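Local coordinates for endoribonuclease L-PSP/chorismate mutase-like domain-containing protein (Shewanella oneidensis, PDB 2OTM) that is of unknown function but belongs to the YjgF/chorismate mutase-like family and is a putative endoribonuclease, at residues Arg89-Asn101 against Leu142-Leu154. Numbering follows the deposited sequence.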
ATOM      1  N   ARG B  89      15.221  -7.643 -19.244  1.00 22.85           N
ATOM      2  CA  ARG B  89      15.125  -8.721 -18.252  1.00 24.93           C
ATOM      3  C   ARG B  89      13.824  -8.694 -17.447  1.00 24.92           C
ATOM      4  O   ARG B  89      13.438  -9.686 -16.804  1.00 27.47           O
ATOM      5  CB  ARG B  89      16.340  -8.702 -17.341  1.00 23.40           C
ATOM      6  CG  ARG B  89      17.649  -8.988 -18.112  1.00 25.49           C
ATOM      7  CD  ARG B  89      18.925  -8.882 -17.283  1.00 27.93           C
ATOM      8  NE  ARG B  89      20.056  -9.204 -18.170  1.00 27.59           N
ATOM      9  CZ  ARG B  89      21.291  -8.699 -18.110  1.00 34.48           C
ATOM     10  NH1 ARG B  89      21.651  -7.852 -17.165  1.00 25.68           N
ATOM     11  NH2 ARG B  89      22.197  -9.074 -19.014  1.00 29.31           N
ATOM     12  N   ILE B  90      13.132  -7.575 -17.497  1.00 24.35           N
ATOM     13  CA  ILE B  90      11.832  -7.467 -16.808  1.00 23.05           C
ATOM     14  C   ILE B  90      10.743  -8.172 -17.607  1.00 23.89           C
ATOM     15  O   ILE B  90      10.469  -7.815 -18.763  1.00 24.26           O
ATOM     16  CB  ILE B  90      11.494  -5.998 -16.535  1.00 23.05           C
ATOM     17  CG1 ILE B  90      12.473  -5.444 -15.483  1.00 28.96           C
ATOM     18  CG2 ILE B  90       9.978  -5.813 -16.066  1.00 24.50           C
ATOM     19  CD1 ILE B  90      12.536  -3.973 -15.406  1.00 25.32           C
ATOM     20  N   LYS B  91      10.140  -9.204 -17.020  1.00 21.72           N
ATOM     21  CA  LYS B  91       9.011  -9.884 -17.651  1.00 21.97           C
ATOM     22  C   LYS B  91       7.762  -9.012 -17.684  1.00 23.34           C
ATOM     23  O   LYS B  91       7.053  -8.986 -18.669  1.00 21.39           O
ATOM     24  CB  LYS B  91       8.690 -11.170 -16.913  1.00 23.23           C
ATOM     25  CG  LYS B  91       9.770 -12.211 -17.077  1.00 30.62           C
ATOM     26  CD  LYS B  91       9.359 -13.541 -16.445  1.00 38.14           C
ATOM     27  CE  LYS B  91      10.440 -14.605 -16.687  1.00 42.82           C
ATOM     28  NZ  LYS B  91       9.960 -15.980 -16.404  1.00 45.53           N
ATOM     29  N   GLN B  92       7.500  -8.300 -16.591  1.00 22.87           N
ATOM     30  CA  GLN B  92       6.376  -7.365 -16.532  1.00 23.03           C
ATOM     31  C   GLN B  92       6.547  -6.416 -15.387  1.00 21.05           C
ATOM     32  O   GLN B  92       7.098  -6.780 -14.374  1.00 21.87           O
ATOM     33  CB  GLN B  92       5.022  -8.091 -16.339  1.00 25.12           C
ATOM     34  CG  GLN B  92       4.989  -9.098 -15.206  1.00 34.02           C
ATOM     35  CD  GLN B  92       3.557  -9.554 -14.824  1.00 36.16           C
ATOM     36  OE1 GLN B  92       2.551  -8.958 -15.243  1.00 38.59           O
ATOM     37  NE2 GLN B  92       3.477 -10.603 -14.015  1.00 21.25           N
ATOM     38  N   ILE B  93       6.090  -5.192 -15.577  1.00 21.46           N
ATOM     39  CA  ILE B  93       5.863  -4.258 -14.489  1.00 20.60           C
ATOM     40  C   ILE B  93       4.423  -4.480 -14.126  1.00 21.10           C
ATOM     41  O   ILE B  93       3.543  -3.968 -14.818  1.00 22.77           O
ATOM     42  CB  ILE B  93       6.004  -2.783 -14.917  1.00 23.23           C
ATOM     43  CG1 ILE B  93       7.346  -2.507 -15.611  1.00 27.97           C
ATOM     44  CG2 ILE B  93       5.811  -1.868 -13.677  1.00 17.63           C
ATOM     45  CD1 ILE B  93       8.469  -2.571 -14.721  1.00 26.93           C
ATOM     46  N   TYR B  94       4.171  -5.320 -13.126  1.00 19.02           N
ATOM     47  CA  TYR B  94       2.807  -5.775 -12.859  1.00 20.71           C
ATOM     48  C   TYR B  94       2.007  -4.823 -11.963  1.00 19.61           C
ATOM     49  O   TYR B  94       0.778  -4.946 -11.878  1.00 20.29           O
ATOM     50  CB  TYR B  94       2.765  -7.187 -12.254  1.00 20.48           C
ATOM     51  CG  TYR B  94       3.476  -7.354 -10.946  1.00 23.64           C
ATOM     52  CD1 TYR B  94       2.817  -7.128  -9.754  1.00 26.64           C
ATOM     53  CD2 TYR B  94       4.808  -7.759 -10.893  1.00 25.54           C
ATOM     54  CE1 TYR B  94       3.446  -7.293  -8.542  1.00 22.90           C
ATOM     55  CE2 TYR B  94       5.462  -7.902  -9.648  1.00 23.08           C
ATOM     56  CZ  TYR B  94       4.754  -7.690  -8.498  1.00 25.65           C
ATOM     57  OH  TYR B  94       5.328  -7.830  -7.287  1.00 25.78           O
ATOM     58  N   ARG B  95       2.694  -3.901 -11.287  1.00 20.44           N
ATOM     59  CA  ARG B  95       2.018  -3.012 -10.339  1.00 20.30           C
ATOM     60  C   ARG B  95       2.715  -1.664 -10.226  1.00 19.15           C
ATOM     61  O   ARG B  95       3.943  -1.582 -10.173  1.00 20.06           O
ATOM     62  CB  ARG B  95       1.987  -3.681  -8.976  1.00 21.46           C
ATOM     63  CG  ARG B  95       1.281  -2.928  -7.867  1.00 28.20           C
ATOM     64  CD  ARG B  95      -0.154  -3.166  -7.964  1.00 25.79           C
ATOM     65  NE  ARG B  95      -0.848  -3.064  -6.695  1.00 27.82           N
ATOM     66  CZ  ARG B  95      -2.118  -3.435  -6.538  1.00 27.10           C
ATOM     67  NH1 ARG B  95      -2.789  -3.899  -7.571  1.00 26.85           N
ATOM     68  NH2 ARG B  95      -2.713  -3.335  -5.365  1.00 28.02           N
ATOM     69  N   LEU B  96       1.903  -0.609 -10.243  1.00 17.97           N
ATOM     70  CA  LEU B  96       2.318   0.770  -9.988  1.00 17.86           C
ATOM     71  C   LEU B  96       1.556   1.226  -8.754  1.00 19.32           C
ATOM     72  O   LEU B  96       0.353   1.028  -8.696  1.00 19.13           O
ATOM     73  CB  LEU B  96       1.894   1.651 -11.153  1.00 19.46           C
ATOM     74  CG  LEU B  96       1.783   3.166 -10.954  1.00 21.89           C
ATOM     75  CD1 LEU B  96       3.177   3.726 -10.603  1.00 17.06           C
ATOM     76  CD2 LEU B  96       1.152   3.836 -12.203  1.00 21.51           C
ATOM     77  N   GLU B  97       2.236   1.827  -7.771  1.00 19.11           N
ATOM     78  CA  GLU B  97       1.548   2.420  -6.614  1.00 19.74           C
ATOM     79  C   GLU B  97       2.056   3.854  -6.487  1.00 20.51           C
ATOM     80  O   GLU B  97       3.254   4.095  -6.383  1.00 22.58           O
ATOM     81  CB  GLU B  97       1.689   1.571  -5.331  1.00 21.09           C
ATOM     82  CG  GLU B  97       1.202   0.104  -5.556  1.00 21.19           C
ATOM     83  CD  GLU B  97       1.260  -0.831  -4.369  1.00 25.99           C
ATOM     84  OE1 GLU B  97       1.801  -0.494  -3.283  1.00 25.44           O
ATOM     85  OE2 GLU B  97       0.751  -1.962  -4.542  1.00 27.46           O
ATOM     86  N   GLY B  98       1.133   4.808  -6.531  1.00 18.14           N
ATOM     87  CA  GLY B  98       1.463   6.227  -6.533  1.00 17.38           C
ATOM     88  C   GLY B  98       0.757   6.994  -5.444  1.00 18.19           C
ATOM     89  O   GLY B  98      -0.404   6.714  -5.152  1.00 18.31           O
ATOM     90  N   VAL B  99       1.460   7.971  -4.879  1.00 16.33           N
ATOM     91  CA  VAL B  99       0.951   8.868  -3.868  1.00 16.46           C
ATOM     92  C   VAL B  99       1.106  10.294  -4.375  1.00 18.05           C
ATOM     93  O   VAL B  99       2.181  10.659  -4.904  1.00 19.71           O
ATOM     94  CB  VAL B  99       1.761   8.798  -2.540  1.00 17.48           C
ATOM     95  CG1 VAL B  99       1.049   9.564  -1.455  1.00 18.38           C
ATOM     96  CG2 VAL B  99       2.013   7.355  -2.092  1.00 18.31           C
ATOM     97  N   LEU B 100       0.065  11.088  -4.184  1.00 17.71           N
ATOM     98  CA  LEU B 100       0.079  12.510  -4.510  1.00 17.11           C
ATOM     99  C   LEU B 100      -0.405  13.332  -3.358  1.00 18.28           C
ATOM    100  O   LEU B 100      -1.264  12.898  -2.602  1.00 18.76           O
ATOM    101  CB  LEU B 100      -0.805  12.804  -5.735  1.00 17.40           C
ATOM    102  CG  LEU B 100      -0.314  12.189  -7.063  1.00 22.26           C
ATOM    103  CD1 LEU B 100      -1.053  10.918  -7.403  1.00 31.01           C
ATOM    104  CD2 LEU B 100      -0.433  13.162  -8.213  1.00 29.02           C
ATOM    105  N   ASN B 101       0.099  14.559  -3.253  1.00 17.91           N
ATOM    106  CA  ASN B 101      -0.496  15.539  -2.343  1.00 19.39           C
ATOM    107  C   ASN B 101      -1.490  16.350  -3.165  1.00 19.00           C
ATOM    108  O   ASN B 101      -1.090  16.967  -4.162  1.00 18.63           O
ATOM    109  CB  ASN B 101       0.573  16.469  -1.760  1.00 17.92           C
ATOM    110  CG  ASN B 101       0.015  17.380  -0.684  1.00 20.26           C
ATOM    111  OD1 ASN B 101      -1.200  17.381  -0.412  1.00 20.28           O
ATOM    112  ND2 ASN B 101       0.884  18.167  -0.079  1.00 23.25           N
ATOM    113  N   LEU B 142      10.041  15.519   1.648  1.00 19.50           N
ATOM    114  CA  LEU B 142      10.635  16.606   0.879  1.00 20.68           C
ATOM    115  C   LEU B 142       9.578  17.558   0.293  1.00 20.96           C
ATOM    116  O   LEU B 142       9.891  18.327  -0.604  1.00 20.67           O
ATOM    117  CB  LEU B 142      11.538  16.049  -0.253  1.00 22.39           C
ATOM    118  CG  LEU B 142      12.679  15.062   0.119  1.00 25.24           C
ATOM    119  CD1 LEU B 142      13.446  14.580  -1.106  1.00 27.40           C
ATOM    120  CD2 LEU B 142      13.639  15.711   1.071  1.00 28.19           C
ATOM    121  N   ASN B 143       8.342  17.502   0.795  1.00 21.07           N
ATOM    122  CA  ASN B 143       7.244  18.243   0.202  0.70 21.08           C
ATOM    123  C   ASN B 143       7.047  17.949  -1.272  1.00 21.06           C
ATOM    124  O   ASN B 143       6.522  18.802  -2.027  1.00 19.76           O
ATOM    125  CB  ASN B 143       7.422  19.740   0.433  0.70 22.56           C
ATOM    126  CG  ASN B 143       6.178  20.545   0.109  0.70 24.11           C
ATOM    127  OD1 ASN B 143       5.033  20.083   0.283  0.70 25.25           O
ATOM    128  ND2 ASN B 143       6.393  21.774  -0.369  0.70 21.33           N
ATOM    129  N   SER B 144       7.427  16.739  -1.687  1.00 18.68           N
ATOM    130  CA  SER B 144       7.231  16.313  -3.053  1.00 19.02           C
ATOM    131  C   SER B 144       5.757  16.313  -3.437  1.00 20.89           C
ATOM    132  O   SER B 144       4.885  15.990  -2.645  1.00 20.23           O
ATOM    133  CB  SER B 144       7.805  14.915  -3.264  1.00 18.99           C
ATOM    134  OG  SER B 144       7.802  14.531  -4.642  1.00 19.35           O
ATOM    135  N   LEU B 145       5.459  16.658  -4.681  1.00 19.54           N
ATOM    136  CA  LEU B 145       4.092  16.533  -5.170  1.00 17.46           C
ATOM    137  C   LEU B 145       3.667  15.069  -5.258  1.00 20.08           C
ATOM    138  O   LEU B 145       2.497  14.746  -5.054  1.00 19.57           O
ATOM    139  CB  LEU B 145       3.964  17.187  -6.525  1.00 19.54           C
ATOM    140  CG  LEU B 145       2.651  17.018  -7.262  1.00 17.63           C
ATOM    141  CD1 LEU B 145       1.521  17.699  -6.478  1.00 18.72           C
ATOM    142  CD2 LEU B 145       2.874  17.642  -8.606  1.00 17.37           C
ATOM    143  N   CYS B 146       4.617  14.182  -5.546  1.00 20.38           N
ATOM    144  CA  CYS B 146       4.274  12.799  -5.739  1.00 21.21           C
ATOM    145  C   CYS B 146       5.390  11.840  -5.395  1.00 22.41           C
ATOM    146  O   CYS B 146       6.563  12.220  -5.276  1.00 21.54           O
ATOM    147  CB  CYS B 146       3.834  12.559  -7.186  1.00 20.25           C
ATOM    148  SG  CYS B 146       5.142  12.759  -8.446  1.00 25.20           S
ATOM    149  N   LEU B 147       4.990  10.594  -5.240  1.00 20.09           N
ATOM    150  CA  LEU B 147       5.916   9.496  -5.018  1.00 20.34           C
ATOM    151  C   LEU B 147       5.412   8.291  -5.801  1.00 19.37           C
ATOM    152  O   LEU B 147       4.201   7.976  -5.770  1.00 21.78           O
ATOM    153  CB  LEU B 147       5.933   9.234  -3.513  1.00 23.27           C
ATOM    154  CG  LEU B 147       7.030   8.620  -2.681  1.00 33.22           C
ATOM    155  CD1 LEU B 147       8.388   9.253  -2.894  1.00 30.59           C
ATOM    156  CD2 LEU B 147       6.570   8.766  -1.213  1.00 31.05           C
ATOM    157  N   VAL B 148       6.329   7.561  -6.436  1.00 19.83           N
ATOM    158  CA  VAL B 148       5.968   6.419  -7.254  1.00 19.62           C
ATOM    159  C   VAL B 148       6.751   5.197  -6.784  1.00 19.91           C
ATOM    160  O   VAL B 148       7.936   5.299  -6.440  1.00 20.20           O
ATOM    161  CB  VAL B 148       6.249   6.737  -8.773  1.00 21.42           C
ATOM    162  CG1 VAL B 148       6.286   5.495  -9.608  1.00 28.26           C
ATOM    163  CG2 VAL B 148       5.199   7.749  -9.293  1.00 24.15           C
ATOM    164  N   TYR B 149       6.071   4.049  -6.769  1.00 19.11           N
ATOM    165  CA  TYR B 149       6.649   2.761  -6.454  1.00 19.38           C
ATOM    166  C   TYR B 149       6.288   1.798  -7.579  1.00 20.36           C
ATOM    167  O   TYR B 149       5.134   1.730  -8.002  1.00 19.95           O
ATOM    168  CB  TYR B 149       6.060   2.193  -5.162  1.00 19.40           C
ATOM    169  CG  TYR B 149       6.312   3.015  -3.935  1.00 19.30           C
ATOM    170  CD1 TYR B 149       5.570   4.159  -3.661  1.00 22.11           C
ATOM    171  CD2 TYR B 149       7.251   2.611  -3.004  1.00 20.84           C
ATOM    172  CE1 TYR B 149       5.810   4.912  -2.507  1.00 26.85           C
ATOM    173  CE2 TYR B 149       7.513   3.363  -1.842  1.00 19.71           C
ATOM    174  CZ  TYR B 149       6.782   4.519  -1.609  1.00 23.14           C
ATOM    175  OH  TYR B 149       7.027   5.220  -0.455  1.00 21.40           O
ATOM    176  N   LEU B 150       7.264   1.032  -8.036  1.00 20.76           N
ATOM    177  CA  LEU B 150       7.062   0.034  -9.089  1.00 19.13           C
ATOM    178  C   LEU B 150       7.385  -1.361  -8.563  1.00 20.08           C
ATOM    179  O   LEU B 150       8.198  -1.521  -7.662  1.00 18.50           O
ATOM    180  CB  LEU B 150       7.946   0.317 -10.284  1.00 19.43           C
ATOM    181  CG  LEU B 150       7.710   1.615 -11.055  1.00 22.73           C
ATOM    182  CD1 LEU B 150       8.601   1.648 -12.258  1.00 22.49           C
ATOM    183  CD2 LEU B 150       6.265   1.759 -11.465  1.00 19.95           C
ATOM    184  N   PHE B 151       6.703  -2.346  -9.136  1.00 20.24           N
ATOM    185  CA  PHE B 151       6.867  -3.748  -8.810  1.00 19.64           C
ATOM    186  C   PHE B 151       7.003  -4.492 -10.150  1.00 20.94           C
ATOM    187  O   PHE B 151       6.158  -4.325 -11.045  1.00 22.85           O
ATOM    188  CB  PHE B 151       5.643  -4.271  -8.099  1.00 22.02           C
ATOM    189  CG  PHE B 151       5.322  -3.565  -6.797  1.00 21.33           C
ATOM    190  CD1 PHE B 151       4.688  -2.340  -6.800  1.00 24.42           C
ATOM    191  CD2 PHE B 151       5.638  -4.134  -5.601  1.00 24.37           C
ATOM    192  CE1 PHE B 151       4.395  -1.686  -5.627  1.00 28.23           C
ATOM    193  CE2 PHE B 151       5.334  -3.483  -4.403  1.00 28.06           C
ATOM    194  CZ  PHE B 151       4.721  -2.267  -4.428  1.00 27.47           C
ATOM    195  N   ALA B 152       8.063  -5.290 -10.276  1.00 20.96           N
ATOM    196  CA  ALA B 152       8.425  -5.940 -11.522  1.00 20.49           C
ATOM    197  C   ALA B 152       8.642  -7.410 -11.276  1.00 20.01           C
ATOM    198  O   ALA B 152       9.104  -7.806 -10.207  1.00 22.55           O
ATOM    199  CB  ALA B 152       9.681  -5.326 -12.127  1.00 19.32           C
ATOM    200  N   GLU B 153       8.315  -8.204 -12.285  1.00 20.00           N
ATOM    201  CA  GLU B 153       8.584  -9.639 -12.310  1.00 19.34           C
ATOM    202  C   GLU B 153       9.810  -9.895 -13.165  1.00 21.38           C
ATOM    203  O   GLU B 153       9.901  -9.387 -14.282  1.00 21.57           O
ATOM    204  CB  GLU B 153       7.391 -10.406 -12.909  1.00 22.40           C
ATOM    205  CG  GLU B 153       7.533 -11.895 -12.774  1.00 23.65           C
ATOM    206  CD  GLU B 153       6.442 -12.702 -13.461  1.00 28.14           C
ATOM    207  OE1 GLU B 153       5.567 -12.133 -14.141  1.00 28.59           O
ATOM    208  OE2 GLU B 153       6.508 -13.935 -13.328  1.00 30.49           O
ATOM    209  N   LEU B 154      10.750 -10.658 -12.625  1.00 21.98           N
ATOM    210  CA  LEU B 154      11.964 -11.048 -13.336  1.00 26.26           C
ATOM    211  C   LEU B 154      11.880 -12.522 -13.716  1.00 30.72           C
ATOM    212  O   LEU B 154      12.713 -13.022 -14.480  1.00 31.28           O
ATOM    213  CB  LEU B 154      13.171 -10.858 -12.435  1.00 29.10           C
ATOM    214  CG  LEU B 154      13.373  -9.458 -11.853  1.00 29.99           C
ATOM    215  CD1 LEU B 154      14.376  -9.574 -10.722  1.00 38.53           C
ATOM    216  CD2 LEU B 154      13.815  -8.474 -12.928  1.00 37.66           C
ATOM    217  OXT LEU B 154      10.991 -13.236 -13.225  1.00 31.75           O
TER
HETATM  218  O   HOH W   1      14.535 -11.803 -15.889  1.00 37.33           O
HETATM  219  O   HOH W   2       9.158 -15.181 -13.716  1.00 56.60           O
HETATM  220  O   HOH W   3       3.685  17.853  -0.904  1.00 20.82           O
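Phe151 sets its CB over one face of the Tyr94 ring, a CH-pi contact 3.9 Å from CB to the ring centroid, while Glu153 N sits at that ring's edge. Placing CG between the backbone N and the carbonyl carbon (chi1 60°) brings the Tyr94 ring across the neighbouring strand. The Phe151 ring has Arg95 O at its edge, in plane, as the Tyr149 ring has Glu97 O; Arg95 CG runs alongside, 3.6 Å from Phe151 CD1. The Glu97 carboxylate is turned 51° from the Phe151 ring, Glu97 CD lying 3.5 Å from Phe151 CE1. Arg95 NE forms a nearly straight salt bridge with the anti lone pair of Glu97 OE2, 2.9 Å. Were Glu97 exchanged for an alanine, Arg95 NE would probably lose this mate and Phe151 the carboxylate packed against CE1 and CZ. Near the chain's C-terminus, Gln92 NE2 bonds Glu153 OE1 (2.6 Å) from out of the carboxylate plane. Leu96 CD1 touches both Val148 CG1 and Leu150 CD2 on the other face, which helices 62-84 and 109-124 cover. Classic beta bulges, Lys91-Gln92 opposite Glu153 and Tyr94-Arg95 opposite Phe151, distort the start of this antiparallel pairing, whose Arg95, Glu97, Tyr149 and Phe151 face meets both neighbouring subunits, consistent with the trimeric YjgF-like fold.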